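Local structure of initiator protein NS1 (Murine minute virus, 4R94) at residues F90-V101 with Q148-L157; E64-D72 with G234-E242. The protein nicks viral DNA at the replication origin through its N-terminal nuclease domain, the part in this structure, and unwinds DNA with a separate ATP-driven helicase region. All blocks are in the same frame, centred on the assembly; numbering follows the deposited sequence.

Both contacts belong to the nickase domain and involve helices next to its central antiparallel sheet. Interaction 1 pairs helices 81-104 and 142-160, whereas interaction 2 joins the end of helix 54-70 to the loop between strand 227-232 and helix 242-252. Helices 54-70 and 81-104 follow one another in the chain, and both segments of interaction 1 fall within the loop that interaction 2 closes. Their centres lie 22 Å apart, and their nearest atoms about 5 Å. In interaction 1, the side chain of Val94 is about 13 Å from the magnesium ion bound by Glu119, His127 and His129, and that of Trp153 about 8 Å from the side chain of His127. Interaction 2 lies away from the annotated sites.

Interaction 1: residues F90-V101 with Q148-L157; sequences FDSLVKKCLFEV and QLNVYWSRWL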
loop_
_atom_site.group_PDB
_atom_site.type_symbol
_atom_site.label_atom_id
_atom_site.label_comp_id
_atom_site.label_asym_id
_atom_site.label_seq_id
_atom_site.Cartn_x
_atom_site.Cartn_y
_atom_site.Cartn_z
ATOM N N PHE A 90 8.759 2.116 -0.504
ATOM C CA PHE A 90 7.678 1.288 -1.045
ATOM C C PHE A 90 6.412 2.111 -1.290
ATOM O O PHE A 90 5.690 1.863 -2.255
ATOM C CB PHE A 90 7.369 0.115 -0.118
ATOM C CG PHE A 90 8.346 -1.019 -0.207
ATOM C CD1 PHE A 90 9.023 -1.304 -1.396
ATOM C CD2 PHE A 90 8.579 -1.823 0.902
ATOM C CE1 PHE A 90 9.926 -2.374 -1.467
ATOM C CE2 PHE A 90 9.458 -2.895 0.823
ATOM C CZ PHE A 90 10.134 -3.167 -0.354
ATOM N N ASP A 91 6.147 3.101 -0.438
ATOM C CA ASP A 91 4.961 3.947 -0.648
ATOM C C ASP A 91 5.065 4.631 -2.000
ATOM O O ASP A 91 4.108 4.633 -2.777
ATOM C CB ASP A 91 4.811 4.981 0.470
ATOM C CG ASP A 91 3.420 5.587 0.518
ATOM O OD1 ASP A 91 2.449 4.825 0.715
ATOM O OD2 ASP A 91 3.308 6.826 0.350
ATOM N N SER A 92 6.250 5.154 -2.311
ATOM C CA SER A 92 6.433 5.798 -3.610
ATOM C C SER A 92 6.289 4.805 -4.764
ATOM O O SER A 92 5.689 5.143 -5.777
ATOM C CB SER A 92 7.799 6.540 -3.693
ATOM O OG SER A 92 8.916 5.665 -3.793
ATOM N N LEU A 93 6.830 3.590 -4.619
ATOM C CA LEU A 93 6.770 2.597 -5.689
ATOM C C LEU A 93 5.356 2.059 -5.932
ATOM O O LEU A 93 4.954 1.863 -7.095
ATOM C CB LEU A 93 7.716 1.425 -5.396
ATOM C CG LEU A 93 9.213 1.766 -5.362
ATOM C CD1 LEU A 93 9.974 0.493 -5.039
ATOM C CD2 LEU A 93 9.711 2.389 -6.680
ATOM N N VAL A 94 4.631 1.785 -4.848
ATOM C CA VAL A 94 3.245 1.353 -4.953
ATOM C C VAL A 94 2.426 2.391 -5.719
ATOM O O VAL A 94 1.720 2.058 -6.688
ATOM C CB VAL A 94 2.634 1.112 -3.565
ATOM C CG1 VAL A 94 1.122 0.886 -3.682
ATOM C CG2 VAL A 94 3.301 -0.113 -2.915
ATOM N N LYS A 95 2.552 3.650 -5.310
ATOM C CA LYS A 95 1.791 4.707 -5.957
ATOM C C LYS A 95 2.212 4.906 -7.405
ATOM O O LYS A 95 1.351 5.134 -8.258
ATOM C CB LYS A 95 1.906 5.997 -5.154
ATOM C CG LYS A 95 1.140 5.863 -3.851
ATOM C CD LYS A 95 1.330 7.013 -2.907
ATOM C CE LYS A 95 0.456 6.766 -1.669
ATOM N NZ LYS A 95 0.638 7.846 -0.658
ATOM N N LYS A 96 3.514 4.793 -7.692
ATOM C CA LYS A 96 3.979 4.849 -9.081
ATOM C C LYS A 96 3.257 3.793 -9.918
ATOM O O LYS A 96 2.819 4.079 -11.028
ATOM C CB LYS A 96 5.493 4.649 -9.180
ATOM C CG LYS A 96 6.034 4.853 -10.584
ATOM C CD LYS A 96 6.048 6.325 -10.930
ATOM C CE LYS A 96 6.697 6.561 -12.293
ATOM N NZ LYS A 96 6.801 8.007 -12.581
ATOM N N CYS A 97 3.111 2.583 -9.370
ATOM C CA CYS A 97 2.453 1.506 -10.105
ATOM C C CYS A 97 0.997 1.844 -10.393
ATOM O O CYS A 97 0.507 1.640 -11.509
ATOM C CB CYS A 97 2.518 0.188 -9.327
ATOM S SG CYS A 97 4.174 -0.476 -9.232
ATOM N N LEU A 98 0.303 2.334 -9.371
ATOM C CA LEU A 98 -1.096 2.705 -9.513
ATOM C C LEU A 98 -1.224 3.781 -10.588
ATOM O O LEU A 98 -2.087 3.693 -11.460
ATOM C CB LEU A 98 -1.665 3.222 -8.190
ATOM C CG LEU A 98 -1.670 2.255 -7.008
ATOM C CD1 LEU A 98 -2.083 3.025 -5.759
ATOM C CD2 LEU A 98 -2.593 1.073 -7.271
ATOM N N PHE A 99 -0.369 4.794 -10.510
ATOM C CA PHE A 99 -0.467 5.924 -11.442
ATOM C C PHE A 99 -0.128 5.497 -12.874
ATOM O O PHE A 99 -0.734 5.992 -13.822
ATOM C CB PHE A 99 0.424 7.078 -10.984
ATOM C CG PHE A 99 0.023 7.662 -9.653
ATOM C CD1 PHE A 99 -1.234 7.426 -9.120
ATOM C CD2 PHE A 99 0.911 8.444 -8.934
ATOM C CE1 PHE A 99 -1.592 7.966 -7.899
ATOM C CE2 PHE A 99 0.552 8.985 -7.719
ATOM C CZ PHE A 99 -0.692 8.749 -7.205
ATOM N N GLU A 100 0.816 4.568 -13.026
ATOM C CA GLU A 100 1.153 4.048 -14.346
ATOM C C GLU A 100 -0.034 3.340 -14.973
ATOM O O GLU A 100 -0.291 3.511 -16.167
ATOM C CB GLU A 100 2.364 3.109 -14.267
ATOM C CG GLU A 100 3.653 3.866 -14.004
ATOM C CD GLU A 100 4.887 2.993 -13.871
ATOM O OE1 GLU A 100 4.812 1.929 -13.225
ATOM O OE2 GLU A 100 5.947 3.394 -14.399
ATOM N N VAL A 101 -0.785 2.569 -14.178
ATOM C CA VAL A 101 -1.938 1.879 -14.735
ATOM C C VAL A 101 -3.065 2.871 -15.027
ATOM O O VAL A 101 -3.739 2.752 -16.050
ATOM C CB VAL A 101 -2.412 0.747 -13.808
ATOM C CG1 VAL A 101 -3.637 0.050 -14.397
ATOM C CG2 VAL A 101 -1.260 -0.250 -13.669
ATOM N N GLN A 148 -1.545 -6.031 -14.451
ATOM C CA GLN A 148 -0.797 -4.840 -14.841
ATOM C C GLN A 148 -0.006 -4.292 -13.667
ATOM O O GLN A 148 1.177 -3.939 -13.802
ATOM C CB GLN A 148 -1.734 -3.764 -15.376
ATOM C CG GLN A 148 -2.394 -4.153 -16.679
ATOM C CD GLN A 148 -1.380 -4.339 -17.784
ATOM O OE1 GLN A 148 -0.447 -3.547 -17.918
ATOM N NE2 GLN A 148 -1.547 -5.395 -18.573
ATOM N N LEU A 149 -0.667 -4.222 -12.518
ATOM C CA LEU A 149 -0.009 -3.765 -11.310
ATOM C C LEU A 149 1.177 -4.654 -10.971
ATOM O O LEU A 149 2.209 -4.149 -10.553
ATOM C CB LEU A 149 -0.998 -3.709 -10.129
ATOM C CG LEU A 149 -1.980 -2.532 -10.152
ATOM C CD1 LEU A 149 -2.929 -2.648 -8.954
ATOM C CD2 LEU A 149 -1.286 -1.145 -10.186
ATOM N N ASN A 150 1.042 -5.966 -11.141
ATOM C CA ASN A 150 2.148 -6.862 -10.816
ATOM C C ASN A 150 3.292 -6.677 -11.805
ATOM O O ASN A 150 4.457 -6.777 -11.424
ATOM C CB ASN A 150 1.691 -8.324 -10.806
ATOM C CG ASN A 150 2.470 -9.180 -9.818
ATOM O OD1 ASN A 150 1.934 -10.122 -9.263
ATOM N ND2 ASN A 150 3.726 -8.839 -9.580
ATOM N N VAL A 151 2.974 -6.379 -13.063
ATOM C CA VAL A 151 4.044 -6.054 -14.032
ATOM C C VAL A 151 4.865 -4.856 -13.570
ATOM O O VAL A 151 6.099 -4.928 -13.486
ATOM C CB VAL A 151 3.481 -5.766 -15.433
ATOM C CG1 VAL A 151 4.593 -5.191 -16.347
ATOM C CG2 VAL A 151 2.899 -7.036 -16.024
ATOM N N TYR A 152 4.199 -3.756 -13.244
ATOM C CA TYR A 152 4.927 -2.552 -12.842
ATOM C C TYR A 152 5.624 -2.715 -11.494
ATOM O O TYR A 152 6.739 -2.220 -11.306
ATOM C CB TYR A 152 3.997 -1.342 -12.815
ATOM C CG TYR A 152 3.573 -0.909 -14.205
ATOM C CD1 TYR A 152 4.525 -0.557 -15.165
ATOM C CD2 TYR A 152 2.235 -0.878 -14.557
ATOM C CE1 TYR A 152 4.141 -0.174 -16.441
ATOM C CE2 TYR A 152 1.842 -0.500 -15.822
ATOM C CZ TYR A 152 2.790 -0.154 -16.757
ATOM O OH TYR A 152 2.383 0.223 -18.022
ATOM N N TRP A 153 4.996 -3.457 -10.579
ATOM C CA TRP A 153 5.570 -3.678 -9.255
ATOM C C TRP A 153 6.869 -4.471 -9.372
ATOM O O TRP A 153 7.901 -4.097 -8.794
ATOM C CB TRP A 153 4.536 -4.401 -8.365
ATOM C CG TRP A 153 4.941 -4.740 -6.954
ATOM C CD1 TRP A 153 4.882 -5.981 -6.370
ATOM C CD2 TRP A 153 5.372 -3.837 -5.921
ATOM N NE1 TRP A 153 5.262 -5.909 -5.045
ATOM C CE2 TRP A 153 5.582 -4.605 -4.750
ATOM C CE3 TRP A 153 5.617 -2.453 -5.875
ATOM C CZ2 TRP A 153 6.021 -4.044 -3.550
ATOM C CZ3 TRP A 153 6.043 -1.895 -4.677
ATOM C CH2 TRP A 153 6.263 -2.689 -3.540
ATOM N N SER A 154 6.835 -5.546 -10.152
ATOM C CA SER A 154 8.028 -6.376 -10.308
ATOM C C SER A 154 9.117 -5.569 -11.006
ATOM O O SER A 154 10.288 -5.635 -10.632
ATOM C CB SER A 154 7.712 -7.653 -11.088
ATOM O OG SER A 154 7.235 -7.359 -12.395
ATOM N N ARG A 155 8.714 -4.778 -11.997
ATOM C CA ARG A 155 9.663 -3.933 -12.710
ATOM C C ARG A 155 10.346 -2.940 -11.795
ATOM O O ARG A 155 11.581 -2.803 -11.835
ATOM C CB ARG A 155 8.965 -3.194 -13.850
ATOM C CG ARG A 155 8.779 -4.079 -15.059
ATOM C CD ARG A 155 8.012 -3.387 -16.148
ATOM N NE ARG A 155 8.799 -2.315 -16.758
ATOM C CZ ARG A 155 8.346 -1.509 -17.711
ATOM N NH1 ARG A 155 7.112 -1.660 -18.173
ATOM N NH2 ARG A 155 9.128 -0.557 -18.202
ATOM N N TRP A 156 9.558 -2.239 -10.981
ATOM C CA TRP A 156 10.133 -1.243 -10.079
ATOM C C TRP A 156 10.968 -1.867 -8.970
ATOM O O TRP A 156 12.011 -1.331 -8.607
ATOM C CB TRP A 156 9.031 -0.368 -9.470
ATOM C CG TRP A 156 8.646 0.740 -10.377
ATOM C CD1 TRP A 156 7.470 0.878 -11.057
ATOM C CD2 TRP A 156 9.474 1.841 -10.779
ATOM N NE1 TRP A 156 7.498 2.017 -11.824
ATOM C CE2 TRP A 156 8.719 2.628 -11.672
ATOM C CE3 TRP A 156 10.772 2.249 -10.448
ATOM C CZ2 TRP A 156 9.218 3.797 -12.248
ATOM C CZ3 TRP A 156 11.269 3.416 -11.023
ATOM C CH2 TRP A 156 10.489 4.175 -11.907
ATOM N N LEU A 157 10.522 -2.997 -8.418
ATOM C CA LEU A 157 11.317 -3.662 -7.400
ATOM C C LEU A 157 12.705 -4.035 -7.907
ATOM O O LEU A 157 13.697 -3.848 -7.208
ATOM C CB LEU A 157 10.610 -4.918 -6.886
ATOM C CG LEU A 157 9.404 -4.665 -5.987
ATOM C CD1 LEU A 157 8.759 -5.996 -5.638
ATOM C CD2 LEU A 157 9.773 -3.918 -4.695
#
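Cys97 enters a pocket between Leu149, Tyr152, Trp153 and Trp156, a knobs-into-holes feature of two helices that pack on the central sheet of the nickase domain. The segments run in broadly opposite directions, 138° between them, with axes 9.0 Å apart. From the other helix, Trp153 is the reciprocal knob among Phe90, Leu93, Val94 and Cys97. Its CG lies anti to the backbone N (chi1 179°), which sends the indole toward the sheet side, where NE1 bonds to the carbonyl of Lys31 and CZ3 meets Val94 CG2 at 3.7 Å. Leu149 meanwhile touches Phe28 and Phe30 of strand 24-31.

Glu100 can be followed outward. Its CB sits over the centre of the Tyr152 ring, 3.9 Å from the centroid, as a CH-pi contact. Beyond CG the chain stays extended, bringing CD beside the Trp156 ring edge; OE1 also lies 3.2 Å from Tyr152 CD1. OE2 receives a weak bond from the same indole N-H. Lys96 crosses the same indole, its CG 3.4 Å from Trp156 NE1, before its amine reaches Glu53 and Glu55. The stronger indole bond, Trp156 NE1 to Glu100 OE1 at 3.0 Å, lies in the ring plane but arrives 37° out of the carboxylate plane.

Interaction 2: residues E64-D72 with G234-E242; sequences ETTWDQSED and GWKTNFLKE
Phe239 lies alongside Gln69, the two side chains pointing the same way, and presents one ring face to the glutamine's aliphatic start. Gln69 CB stands 3.9 Å from the ring centroid in a CH-pi contact. The glutamine amide plane stands 69° from that of the ring. At the ring edge, Thr66 OG1 approaches Phe239 CE1 at 3.7 Å.

The two branches of Thr66 have different tasks. OG1 of Thr66 bonds to the carbonyl of Gly62 one turn back and accepts a weak but fairly straight bond from Asn238 ND2 (3.4 Å, 164°). The methyl CG2 instead packs against Asn238 O. The other end of the Asn238 amide, OD1, takes the backbone N-H of Asp232. Ser70 OG, held between its backbone N and carbonyl carbon (chi1 65°), donates back to Thr66 O at 2.8 Å, while its CB faces Leu240 O.

Lys241 runs extended past Ser70 O, then bends at chi4 to give Gln69 O a weak bond from NZ at 3.2 Å. One water links Ser70 O to Glu242 N. Together these contacts set the C-terminal part of helix 54-70 against a strand-to-helix connection of the nickase domain: a type I beta turn, Thr237 to Leu240, after sheet strand 227-232, then Lys241 at the N-cap position of helix 242-252.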
loop_
_atom_site.group_PDB
_atom_site.type_symbol
_atom_site.label_atom_id
_atom_site.label_comp_id
_atom_site.label_asym_id
_atom_site.label_seq_id
_atom_site.Cartn_x
_atom_site.Cartn_y
_atom_site.Cartn_z
ATOM N N GLU A 64 7.369 10.615 3.651
ATOM C CA GLU A 64 8.145 11.134 4.771
ATOM C C GLU A 64 7.342 12.128 5.582
ATOM O O GLU A 64 7.287 12.040 6.800
ATOM C CB GLU A 64 9.436 11.801 4.262
ATOM C CG GLU A 64 10.436 10.825 3.673
ATOM C CD GLU A 64 11.493 11.517 2.814
ATOM O OE1 GLU A 64 11.341 12.722 2.527
ATOM O OE2 GLU A 64 12.449 10.837 2.408
ATOM N N THR A 65 6.712 13.077 4.904
ATOM C CA THR A 65 5.981 14.123 5.614
ATOM C C THR A 65 4.698 13.574 6.231
ATOM O O THR A 65 4.290 13.998 7.292
ATOM C CB THR A 65 5.702 15.311 4.680
ATOM O OG1 THR A 65 6.959 15.933 4.379
ATOM C CG2 THR A 65 4.811 16.351 5.345
ATOM N N THR A 66 4.090 12.589 5.584
ATOM C CA THR A 66 2.938 11.914 6.169
ATOM C C THR A 66 3.331 11.219 7.469
ATOM O O THR A 66 2.612 11.314 8.475
ATOM C CB THR A 66 2.332 10.907 5.177
ATOM O OG1 THR A 66 1.759 11.626 4.077
ATOM C CG2 THR A 66 1.252 10.067 5.844
ATOM N N TRP A 67 4.473 10.532 7.458
ATOM C CA TRP A 67 4.997 9.932 8.679
ATOM C C TRP A 67 5.251 10.996 9.741
ATOM O O TRP A 67 4.850 10.853 10.899
ATOM C CB TRP A 67 6.286 9.151 8.400
ATOM C CG TRP A 67 6.921 8.593 9.651
ATOM C CD1 TRP A 67 7.777 9.247 10.495
ATOM C CD2 TRP A 67 6.739 7.279 10.208
ATOM N NE1 TRP A 67 8.138 8.423 11.537
ATOM C CE2 TRP A 67 7.517 7.212 11.384
ATOM C CE3 TRP A 67 5.991 6.156 9.828
ATOM C CZ2 TRP A 67 7.579 6.065 12.181
ATOM C CZ3 TRP A 67 6.050 5.014 10.627
ATOM C CH2 TRP A 67 6.838 4.980 11.788
ATOM N N ASP A 68 5.925 12.072 9.339
ATOM C CA ASP A 68 6.297 13.123 10.283
ATOM C C ASP A 68 5.075 13.774 10.949
ATOM O O ASP A 68 5.083 14.051 12.147
ATOM C CB ASP A 68 7.144 14.202 9.579
ATOM C CG ASP A 68 8.519 13.705 9.166
ATOM O OD1 ASP A 68 9.027 12.717 9.746
ATOM O OD2 ASP A 68 9.091 14.321 8.232
ATOM N N GLN A 69 4.029 14.023 10.176
ATOM C CA GLN A 69 2.886 14.751 10.694
ATOM C C GLN A 69 1.969 13.834 11.514
ATOM O O GLN A 69 1.183 14.298 12.345
ATOM C CB GLN A 69 2.109 15.415 9.549
ATOM C CG GLN A 69 2.956 16.301 8.603
ATOM C CD GLN A 69 3.926 17.272 9.309
ATOM O OE1 GLN A 69 3.490 18.114 10.111
ATOM N NE2 GLN A 69 5.253 17.178 8.983
ATOM N N SER A 70 2.069 12.530 11.289
ATOM C CA SER A 70 1.190 11.588 11.991
ATOM C C SER A 70 1.881 10.997 13.212
ATOM O O SER A 70 1.298 10.202 13.956
ATOM C CB SER A 70 0.733 10.472 11.048
ATOM O OG SER A 70 1.820 9.680 10.637
ATOM N N GLU A 71 3.132 11.392 13.411
ATOM C CA GLU A 71 3.899 10.939 14.558
ATOM C C GLU A 71 3.362 11.563 15.833
ATOM O O GLU A 71 3.195 12.783 15.919
ATOM C CB GLU A 71 5.377 11.281 14.385
ATOM C CG GLU A 71 6.254 10.731 15.489
ATOM C CD GLU A 71 7.713 10.734 15.104
ATOM O OE1 GLU A 71 8.244 11.826 14.801
ATOM O OE2 GLU A 71 8.321 9.644 15.085
ATOM N N ASP A 72 3.080 10.715 16.815
ATOM C CA ASP A 72 2.680 11.182 18.132
ATOM C C ASP A 72 3.921 11.286 19.008
ATOM O O ASP A 72 4.549 10.278 19.335
ATOM C CB ASP A 72 1.646 10.241 18.753
ATOM C CG ASP A 72 0.821 10.915 19.831
ATOM O OD1 ASP A 72 1.363 11.790 20.541
ATOM O OD2 ASP A 72 -0.373 10.573 19.966
ATOM N N GLY A 234 -7.596 11.880 -1.039
ATOM C CA GLY A 234 -8.019 13.186 -0.550
ATOM C C GLY A 234 -7.093 13.820 0.483
ATOM O O GLY A 234 -7.412 14.884 1.039
ATOM N N TRP A 235 -5.951 13.176 0.737
ATOM C CA TRP A 235 -5.047 13.543 1.837
ATOM C C TRP A 235 -5.787 13.751 3.160
ATOM O O TRP A 235 -5.436 14.629 3.963
ATOM C CB TRP A 235 -4.223 14.798 1.470
ATOM C CG TRP A 235 -3.203 14.525 0.401
ATOM C CD1 TRP A 235 -3.442 14.369 -0.934
ATOM C CD2 TRP A 235 -1.789 14.357 0.576
ATOM N NE1 TRP A 235 -2.266 14.119 -1.603
ATOM C CE2 TRP A 235 -1.236 14.102 -0.698
ATOM C CE3 TRP A 235 -0.936 14.396 1.686
ATOM C CZ2 TRP A 235 0.129 13.895 -0.898
ATOM C CZ3 TRP A 235 0.427 14.193 1.483
ATOM C CH2 TRP A 235 0.940 13.935 0.202
ATOM N N LYS A 236 -6.794 12.905 3.414
ATOM C CA LYS A 236 -7.654 13.056 4.584
ATOM C C LYS A 236 -7.171 12.293 5.811
ATOM O O LYS A 236 -7.159 12.841 6.919
ATOM C CB LYS A 236 -9.078 12.620 4.232
ATOM C CG LYS A 236 -9.731 13.496 3.176
ATOM C CD LYS A 236 -10.116 14.842 3.762
ATOM C CE LYS A 236 -10.572 15.803 2.670
ATOM N NZ LYS A 236 -10.944 17.127 3.240
ATOM N N THR A 237 -6.764 11.038 5.630
ATOM C CA THR A 237 -6.311 10.251 6.773
ATOM C C THR A 237 -4.806 10.348 7.013
ATOM O O THR A 237 -4.349 10.010 8.099
ATOM C CB THR A 237 -6.688 8.749 6.632
ATOM O OG1 THR A 237 -6.020 8.172 5.504
ATOM C CG2 THR A 237 -8.193 8.588 6.454
ATOM N N ASN A 238 -4.055 10.840 6.016
ATOM C CA ASN A 238 -2.586 10.828 6.032
ATOM C C ASN A 238 -1.980 11.273 7.344
ATOM O O ASN A 238 -1.148 10.591 7.918
ATOM C CB ASN A 238 -2.003 11.753 4.950
ATOM C CG ASN A 238 -2.349 11.323 3.544
ATOM O OD1 ASN A 238 -3.496 11.032 3.235
ATOM N ND2 ASN A 238 -1.353 11.320 2.671
ATOM N N PHE A 239 -2.392 12.448 7.807
ATOM C CA PHE A 239 -1.685 13.070 8.919
ATOM C C PHE A 239 -2.274 12.714 10.273
ATOM O O PHE A 239 -1.810 13.204 11.298
ATOM C CB PHE A 239 -1.667 14.599 8.757
ATOM C CG PHE A 239 -0.931 15.092 7.531
ATOM C CD1 PHE A 239 -0.087 14.266 6.794
ATOM C CD2 PHE A 239 -1.082 16.413 7.126
ATOM C CE1 PHE A 239 0.579 14.748 5.666
ATOM C CE2 PHE A 239 -0.417 16.901 6.003
ATOM C CZ PHE A 239 0.415 16.068 5.277
ATOM N N LEU A 240 -3.286 11.848 10.292
ATOM C CA LEU A 240 -3.931 11.500 11.557
ATOM C C LEU A 240 -3.073 10.608 12.458
ATOM O O LEU A 240 -2.521 9.598 12.015
ATOM C CB LEU A 240 -5.269 10.803 11.299
ATOM C CG LEU A 240 -6.305 11.570 10.477
ATOM C CD1 LEU A 240 -7.616 10.771 10.406
ATOM C CD2 LEU A 240 -6.545 12.946 11.089
ATOM N N LYS A 241 -2.992 10.980 13.736
ATOM C CA LYS A 241 -2.346 10.159 14.754
ATOM C C LYS A 241 -3.277 8.995 15.104
ATOM O O LYS A 241 -4.463 9.057 14.783
ATOM C CB LYS A 241 -2.028 11.000 15.988
ATOM C CG LYS A 241 -1.124 12.200 15.683
ATOM C CD LYS A 241 -1.018 13.161 16.864
ATOM C CE LYS A 241 0.141 14.133 16.654
ATOM N NZ LYS A 241 0.110 14.753 15.302
ATOM N N GLU A 242 -2.756 7.948 15.756
ATOM C CA GLU A 242 -3.579 6.758 16.021
ATOM C C GLU A 242 -4.852 7.113 16.782
ATOM O O GLU A 242 -5.926 6.623 16.456
ATOM C CB GLU A 242 -2.830 5.668 16.807
ATOM C CG GLU A 242 -3.671 4.370 16.853
ATOM C CD GLU A 242 -3.170 3.255 17.768
ATOM O OE1 GLU A 242 -1.948 3.116 17.984
ATOM O OE2 GLU A 242 -4.035 2.489 18.269
HETATM O O HOH W 1 0.276 8.173 15.744
#